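Local coordinates for protein succinyl-CoA ligase (ADP-forming) subunit alpha (Methanosaeta concilii, PDB 6HXI) that binds coenzyme A and joins a CoA-ligase-type alpha/beta part to a helical part related to the C-terminal domain of citrate synthase, at residues Glu233-Lys247 with Lys284-Ala297. Residues are numbered along the deposited sequence; the frame is centred on the assembly and turned at random.
Sequences ELGGEDEYMIIQALK and KETAQAKNDAFRQA
Lys290 and Phe294, one turn apart on helix 287-297, reach across to the loop and helix that follow strand 227-233 in the alpha/beta CoA-ligase fold. Helices 239-247 and 287-297 run nearly parallel, 14° between their directions and 9.3 Å between axes; the former packs on helix 212-221, the latter on strand 255-260, where Phe294 also rests.

The polar end centres on Lys290. Its chain is extended beyond CG, and NZ donates to Glu233 O at the end of strand 227-233 and to Gly235 O and Gly236 O of the loop after it, while Glu239 OE1 adds a salt bridge to Lys290 NZ at 2.8 Å. Four oxygens thus surround an ammonium group with three hydrogens, and at least one hydrogen must be shared. NZ lies above the carbonyl planes of Gly235 and Gly236, not on a lone pair. Glu239 CG lies beside its own backbone N, and the bend at chi2 (85°) brings the carboxylate back to this site; its OE2 also accepts from Glu233 N and pairs with Lys177. The loop is further tied by Gly235 N to Glu285 O, and by Gly236 N to Glu285 OE2 at 165° about the hydrogen; the same OE2 also pairs with Arg206 and accepts from Asn281 N.

Between the helices, Phe294 is a knob set among Glu239, Ile242, Ile243 and Leu246. Ile243 CG1 sits over the centre of its ring, 3.7 Å from the centroid, whereas Ile242 CG2 and Leu246 CD2 come in at the edge. Farther along, Ala297 CB packs on Ile243 CG2 and Leu246 CD2.

At the outer margin the extended Lys284 chain crosses the Tyr240 ring, its CE 3.6 Å from the centroid, and NZ continues to a cation-pi contact and a salt bridge with Glu237 OE1. The Tyr240 hydroxyl in turn donates a hydrogen bond to that lysine's backbone: Tyr240 OH meets Lys284 O at 2.6 Å, in the carbonyl plane and on a lone pair.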
loop_
_atom_site.group_PDB
_atom_site.type_symbol
_atom_site.label_atom_id
_atom_site.label_comp_id
_atom_site.label_asym_id
_atom_site.label_seq_id
_atom_site.Cartn_x
_atom_site.Cartn_y
_atom_site.Cartn_z
ATOM N N GLU B 233 13.003 -64.685 -8.290
ATOM C CA GLU B 233 13.575 -64.433 -9.624
ATOM C C GLU B 233 15.026 -64.911 -9.696
ATOM O O GLU B 233 15.664 -65.122 -8.660
ATOM C CB GLU B 233 13.428 -62.949 -10.072
ATOM C CG GLU B 233 14.273 -61.969 -9.290
ATOM C CD GLU B 233 14.268 -60.514 -9.721
ATOM O OE1 GLU B 233 13.548 -60.156 -10.687
ATOM O OE2 GLU B 233 15.021 -59.732 -9.090
ATOM N N LEU B 234 15.544 -65.075 -10.915
ATOM C CA LEU B 234 16.922 -65.488 -11.173
ATOM C C LEU B 234 17.938 -64.509 -10.559
ATOM O O LEU B 234 17.587 -63.348 -10.268
ATOM C CB LEU B 234 17.158 -65.668 -12.680
ATOM C CG LEU B 234 17.390 -64.432 -13.551
ATOM C CD1 LEU B 234 17.661 -64.848 -14.959
ATOM C CD2 LEU B 234 16.186 -63.477 -13.552
ATOM N N GLY B 235 19.172 -64.995 -10.365
ATOM C CA GLY B 235 20.259 -64.218 -9.781
ATOM C C GLY B 235 20.243 -64.285 -8.269
ATOM O O GLY B 235 19.173 -64.218 -7.641
ATOM N N GLY B 236 21.431 -64.441 -7.688
ATOM C CA GLY B 236 21.594 -64.561 -6.243
ATOM C C GLY B 236 21.119 -65.897 -5.710
ATOM O O GLY B 236 20.530 -66.689 -6.452
ATOM N N GLU B 237 21.342 -66.142 -4.410
ATOM C CA GLU B 237 21.017 -67.440 -3.790
ATOM C C GLU B 237 19.989 -67.379 -2.654
ATOM O O GLU B 237 19.961 -68.292 -1.816
ATOM C CB GLU B 237 22.310 -68.111 -3.293
ATOM C CG GLU B 237 23.133 -68.765 -4.379
ATOM C CD GLU B 237 24.346 -69.487 -3.827
ATOM O OE1 GLU B 237 24.173 -70.600 -3.278
ATOM O OE2 GLU B 237 25.459 -68.917 -3.892
ATOM N N ASP B 238 19.164 -66.316 -2.618
ATOM C CA ASP B 238 18.150 -66.091 -1.586
ATOM C C ASP B 238 17.169 -67.265 -1.448
ATOM O O ASP B 238 16.945 -67.739 -0.339
ATOM C CB ASP B 238 17.413 -64.755 -1.850
ATOM C CG ASP B 238 16.197 -64.436 -0.965
ATOM O OD1 ASP B 238 15.162 -65.117 -1.106
ATOM O OD2 ASP B 238 16.250 -63.434 -0.217
ATOM N N GLU B 239 16.602 -67.735 -2.570
ATOM C CA GLU B 239 15.600 -68.817 -2.624
ATOM C C GLU B 239 16.143 -70.154 -2.090
ATOM O O GLU B 239 15.367 -70.981 -1.609
ATOM C CB GLU B 239 15.002 -68.964 -4.036
ATOM C CG GLU B 239 14.230 -67.747 -4.524
ATOM C CD GLU B 239 15.018 -66.617 -5.172
ATOM O OE1 GLU B 239 16.255 -66.534 -4.992
ATOM O OE2 GLU B 239 14.381 -65.794 -5.864
ATOM N N TYR B 240 17.478 -70.322 -2.105
ATOM C CA TYR B 240 18.148 -71.503 -1.565
ATOM C C TYR B 240 18.121 -71.523 -0.031
ATOM O O TYR B 240 18.357 -72.573 0.556
ATOM C CB TYR B 240 19.565 -71.672 -2.145
ATOM C CG TYR B 240 19.524 -72.058 -3.606
ATOM C CD1 TYR B 240 19.237 -73.365 -3.993
ATOM C CD2 TYR B 240 19.716 -71.105 -4.606
ATOM C CE1 TYR B 240 19.149 -73.717 -5.340
ATOM C CE2 TYR B 240 19.648 -71.451 -5.954
ATOM C CZ TYR B 240 19.350 -72.754 -6.315
ATOM O OH TYR B 240 19.272 -73.097 -7.638
ATOM N N MET B 241 17.786 -70.384 0.616
ATOM C CA MET B 241 17.636 -70.330 2.074
ATOM C C MET B 241 16.305 -70.995 2.415
ATOM O O MET B 241 16.216 -71.723 3.409
ATOM C CB MET B 241 17.653 -68.885 2.608
ATOM C CG MET B 241 19.011 -68.212 2.539
ATOM S SD MET B 241 18.916 -66.401 2.686
ATOM C CE MET B 241 18.540 -66.246 4.459
ATOM N N ILE B 242 15.289 -70.769 1.548
ATOM C CA ILE B 242 13.927 -71.297 1.674
ATOM C C ILE B 242 13.928 -72.788 1.457
ATOM O O ILE B 242 13.409 -73.515 2.300
ATOM C CB ILE B 242 12.911 -70.558 0.748
ATOM C CG1 ILE B 242 12.940 -69.013 0.989
ATOM C CG2 ILE B 242 11.485 -71.122 0.905
ATOM C CD1 ILE B 242 12.641 -68.203 -0.237
ATOM N N ILE B 243 14.528 -73.243 0.347
ATOM C CA ILE B 243 14.641 -74.662 -0.033
ATOM C C ILE B 243 15.353 -75.465 1.070
ATOM O O ILE B 243 14.917 -76.576 1.387
ATOM C CB ILE B 243 15.316 -74.771 -1.441
ATOM C CG1 ILE B 243 14.386 -74.191 -2.544
ATOM C CG2 ILE B 243 15.788 -76.195 -1.781
ATOM C CD1 ILE B 243 15.124 -73.547 -3.740
ATOM N N GLN B 244 16.403 -74.878 1.691
ATOM C CA GLN B 244 17.131 -75.528 2.788
ATOM C C GLN B 244 16.266 -75.602 4.041
ATOM O O GLN B 244 16.300 -76.619 4.733
ATOM C CB GLN B 244 18.464 -74.833 3.089
ATOM C CG GLN B 244 19.414 -75.724 3.900
ATOM C CD GLN B 244 20.866 -75.390 3.688
ATOM O OE1 GLN B 244 21.358 -74.325 4.093
ATOM N NE2 GLN B 244 21.591 -76.319 3.076
ATOM N N ALA B 245 15.466 -74.541 4.309
ATOM C CA ALA B 245 14.557 -74.505 5.453
ATOM C C ALA B 245 13.396 -75.489 5.264
ATOM O O ALA B 245 12.957 -76.115 6.226
ATOM C CB ALA B 245 14.045 -73.100 5.669
ATOM N N LEU B 246 12.945 -75.647 4.009
ATOM C CA LEU B 246 11.899 -76.561 3.564
ATOM C C LEU B 246 12.409 -78.013 3.734
ATOM O O LEU B 246 11.648 -78.887 4.168
ATOM C CB LEU B 246 11.632 -76.247 2.077
ATOM C CG LEU B 246 10.213 -76.309 1.509
ATOM C CD1 LEU B 246 9.223 -75.575 2.358
ATOM C CD2 LEU B 246 10.184 -75.713 0.126
ATOM N N LYS B 247 13.707 -78.254 3.426
ATOM C CA LYS B 247 14.357 -79.556 3.562
ATOM C C LYS B 247 14.579 -79.940 5.033
ATOM O O LYS B 247 14.395 -81.103 5.388
ATOM C CB LYS B 247 15.686 -79.586 2.789
ATOM C CG LYS B 247 15.530 -79.909 1.308
ATOM C CD LYS B 247 16.819 -79.690 0.523
ATOM C CE LYS B 247 16.797 -80.350 -0.837
ATOM N NZ LYS B 247 15.923 -79.639 -1.811
ATOM N N LYS B 284 23.357 -72.310 -10.900
ATOM C CA LYS B 284 22.585 -72.394 -9.660
ATOM C C LYS B 284 21.676 -71.158 -9.515
ATOM O O LYS B 284 20.556 -71.275 -9.038
ATOM C CB LYS B 284 23.528 -72.514 -8.456
ATOM C CG LYS B 284 22.872 -73.135 -7.236
ATOM C CD LYS B 284 23.642 -72.819 -5.954
ATOM C CE LYS B 284 22.928 -73.391 -4.755
ATOM N NZ LYS B 284 23.758 -73.326 -3.528
ATOM N N GLU B 285 22.145 -69.990 -9.977
ATOM C CA GLU B 285 21.403 -68.735 -9.911
ATOM C C GLU B 285 20.225 -68.634 -10.899
ATOM O O GLU B 285 19.388 -67.752 -10.730
ATOM C CB GLU B 285 22.356 -67.544 -10.078
ATOM C CG GLU B 285 23.213 -67.258 -8.861
ATOM C CD GLU B 285 24.093 -66.026 -8.978
ATOM O OE1 GLU B 285 25.282 -66.111 -8.591
ATOM O OE2 GLU B 285 23.598 -64.974 -9.445
ATOM N N THR B 286 20.143 -69.517 -11.907
ATOM C CA THR B 286 19.062 -69.497 -12.912
ATOM C C THR B 286 17.687 -69.861 -12.338
ATOM O O THR B 286 17.604 -70.571 -11.339
ATOM C CB THR B 286 19.390 -70.407 -14.127
ATOM O OG1 THR B 286 19.403 -71.781 -13.733
ATOM C CG2 THR B 286 20.676 -70.027 -14.834
ATOM N N ALA B 287 16.616 -69.420 -13.014
ATOM C CA ALA B 287 15.235 -69.713 -12.638
ATOM C C ALA B 287 14.950 -71.229 -12.690
ATOM O O ALA B 287 14.263 -71.750 -11.805
ATOM C CB ALA B 287 14.268 -68.953 -13.534
ATOM N N GLN B 288 15.515 -71.934 -13.690
ATOM C CA GLN B 288 15.350 -73.387 -13.861
ATOM C C GLN B 288 15.906 -74.164 -12.670
ATOM O O GLN B 288 15.164 -74.942 -12.070
ATOM C CB GLN B 288 15.928 -73.885 -15.205
ATOM C CG GLN B 288 15.045 -73.557 -16.430
ATOM C CD GLN B 288 15.135 -72.117 -16.947
ATOM O OE1 GLN B 288 15.862 -71.249 -16.414
ATOM N NE2 GLN B 288 14.423 -71.843 -18.037
ATOM N N ALA B 289 17.177 -73.915 -12.291
ATOM C CA ALA B 289 17.833 -74.538 -11.136
ATOM C C ALA B 289 17.063 -74.265 -9.829
ATOM O O ALA B 289 16.950 -75.159 -8.993
ATOM C CB ALA B 289 19.255 -74.030 -11.012
ATOM N N LYS B 290 16.498 -73.061 -9.685
ATOM C CA LYS B 290 15.708 -72.654 -8.512
ATOM C C LYS B 290 14.335 -73.342 -8.431
ATOM O O LYS B 290 13.988 -73.873 -7.373
ATOM C CB LYS B 290 15.572 -71.119 -8.435
ATOM C CG LYS B 290 16.889 -70.416 -8.098
ATOM C CD LYS B 290 16.735 -68.917 -8.031
ATOM C CE LYS B 290 18.006 -68.229 -7.584
ATOM N NZ LYS B 290 17.788 -66.781 -7.278
ATOM N N ASN B 291 13.571 -73.351 -9.545
ATOM C CA ASN B 291 12.253 -73.987 -9.621
ATOM C C ASN B 291 12.361 -75.495 -9.440
ATOM O O ASN B 291 11.504 -76.090 -8.788
ATOM C CB ASN B 291 11.530 -73.624 -10.930
ATOM C CG ASN B 291 10.917 -72.239 -10.935
ATOM O OD1 ASN B 291 10.366 -71.769 -9.930
ATOM N ND2 ASN B 291 10.985 -71.549 -12.071
ATOM N N ASP B 292 13.431 -76.104 -9.974
ATOM C CA ASP B 292 13.672 -77.542 -9.836
ATOM C C ASP B 292 13.979 -77.904 -8.387
ATOM O O ASP B 292 13.360 -78.828 -7.863
ATOM C CB ASP B 292 14.788 -78.014 -10.779
ATOM C CG ASP B 292 14.396 -78.100 -12.244
ATOM O OD1 ASP B 292 13.202 -77.849 -12.564
ATOM O OD2 ASP B 292 15.272 -78.437 -13.072
ATOM N N ALA B 293 14.890 -77.140 -7.726
ATOM C CA ALA B 293 15.256 -77.338 -6.318
ATOM C C ALA B 293 14.044 -77.097 -5.400
ATOM O O ALA B 293 13.935 -77.736 -4.356
ATOM C CB ALA B 293 16.405 -76.423 -5.937
ATOM N N PHE B 294 13.122 -76.187 -5.806
ATOM C CA PHE B 294 11.885 -75.912 -5.066
ATOM C C PHE B 294 10.933 -77.117 -5.171
ATOM O O PHE B 294 10.374 -77.525 -4.157
ATOM C CB PHE B 294 11.205 -74.620 -5.547
ATOM C CG PHE B 294 11.358 -73.417 -4.638
ATOM C CD1 PHE B 294 10.864 -73.437 -3.335
ATOM C CD2 PHE B 294 11.930 -72.239 -5.106
ATOM C CE1 PHE B 294 10.988 -72.313 -2.502
ATOM C CE2 PHE B 294 12.054 -71.118 -4.272
ATOM C CZ PHE B 294 11.589 -71.164 -2.976
ATOM N N ARG B 295 10.777 -77.694 -6.383
ATOM C CA ARG B 295 9.925 -78.862 -6.624
ATOM C C ARG B 295 10.390 -80.041 -5.751
ATOM O O ARG B 295 9.578 -80.615 -5.025
ATOM C CB ARG B 295 9.964 -79.255 -8.110
ATOM C CG ARG B 295 8.659 -79.028 -8.855
ATOM C CD ARG B 295 8.803 -79.297 -10.343
ATOM N NE ARG B 295 9.440 -78.180 -11.051
ATOM C CZ ARG B 295 8.785 -77.243 -11.739
ATOM N NH1 ARG B 295 7.459 -77.274 -11.825
ATOM N NH2 ARG B 295 9.452 -76.276 -12.354
ATOM N N GLN B 296 11.716 -80.328 -5.778
ATOM C CA GLN B 296 12.413 -81.391 -5.039
ATOM C C GLN B 296 12.366 -81.231 -3.512
ATOM O O GLN B 296 12.515 -82.222 -2.798
ATOM C CB GLN B 296 13.873 -81.503 -5.513
ATOM C CG GLN B 296 14.025 -82.099 -6.912
ATOM C CD GLN B 296 15.397 -81.871 -7.492
ATOM O OE1 GLN B 296 16.411 -82.348 -6.970
ATOM N NE2 GLN B 296 15.457 -81.157 -8.606
ATOM N N ALA B 297 12.181 -79.991 -3.015
ATOM C CA ALA B 297 12.098 -79.687 -1.577
ATOM C C ALA B 297 10.687 -79.894 -0.982
ATOM O O ALA B 297 10.535 -79.883 0.240
ATOM C CB ALA B 297 12.586 -78.274 -1.308
#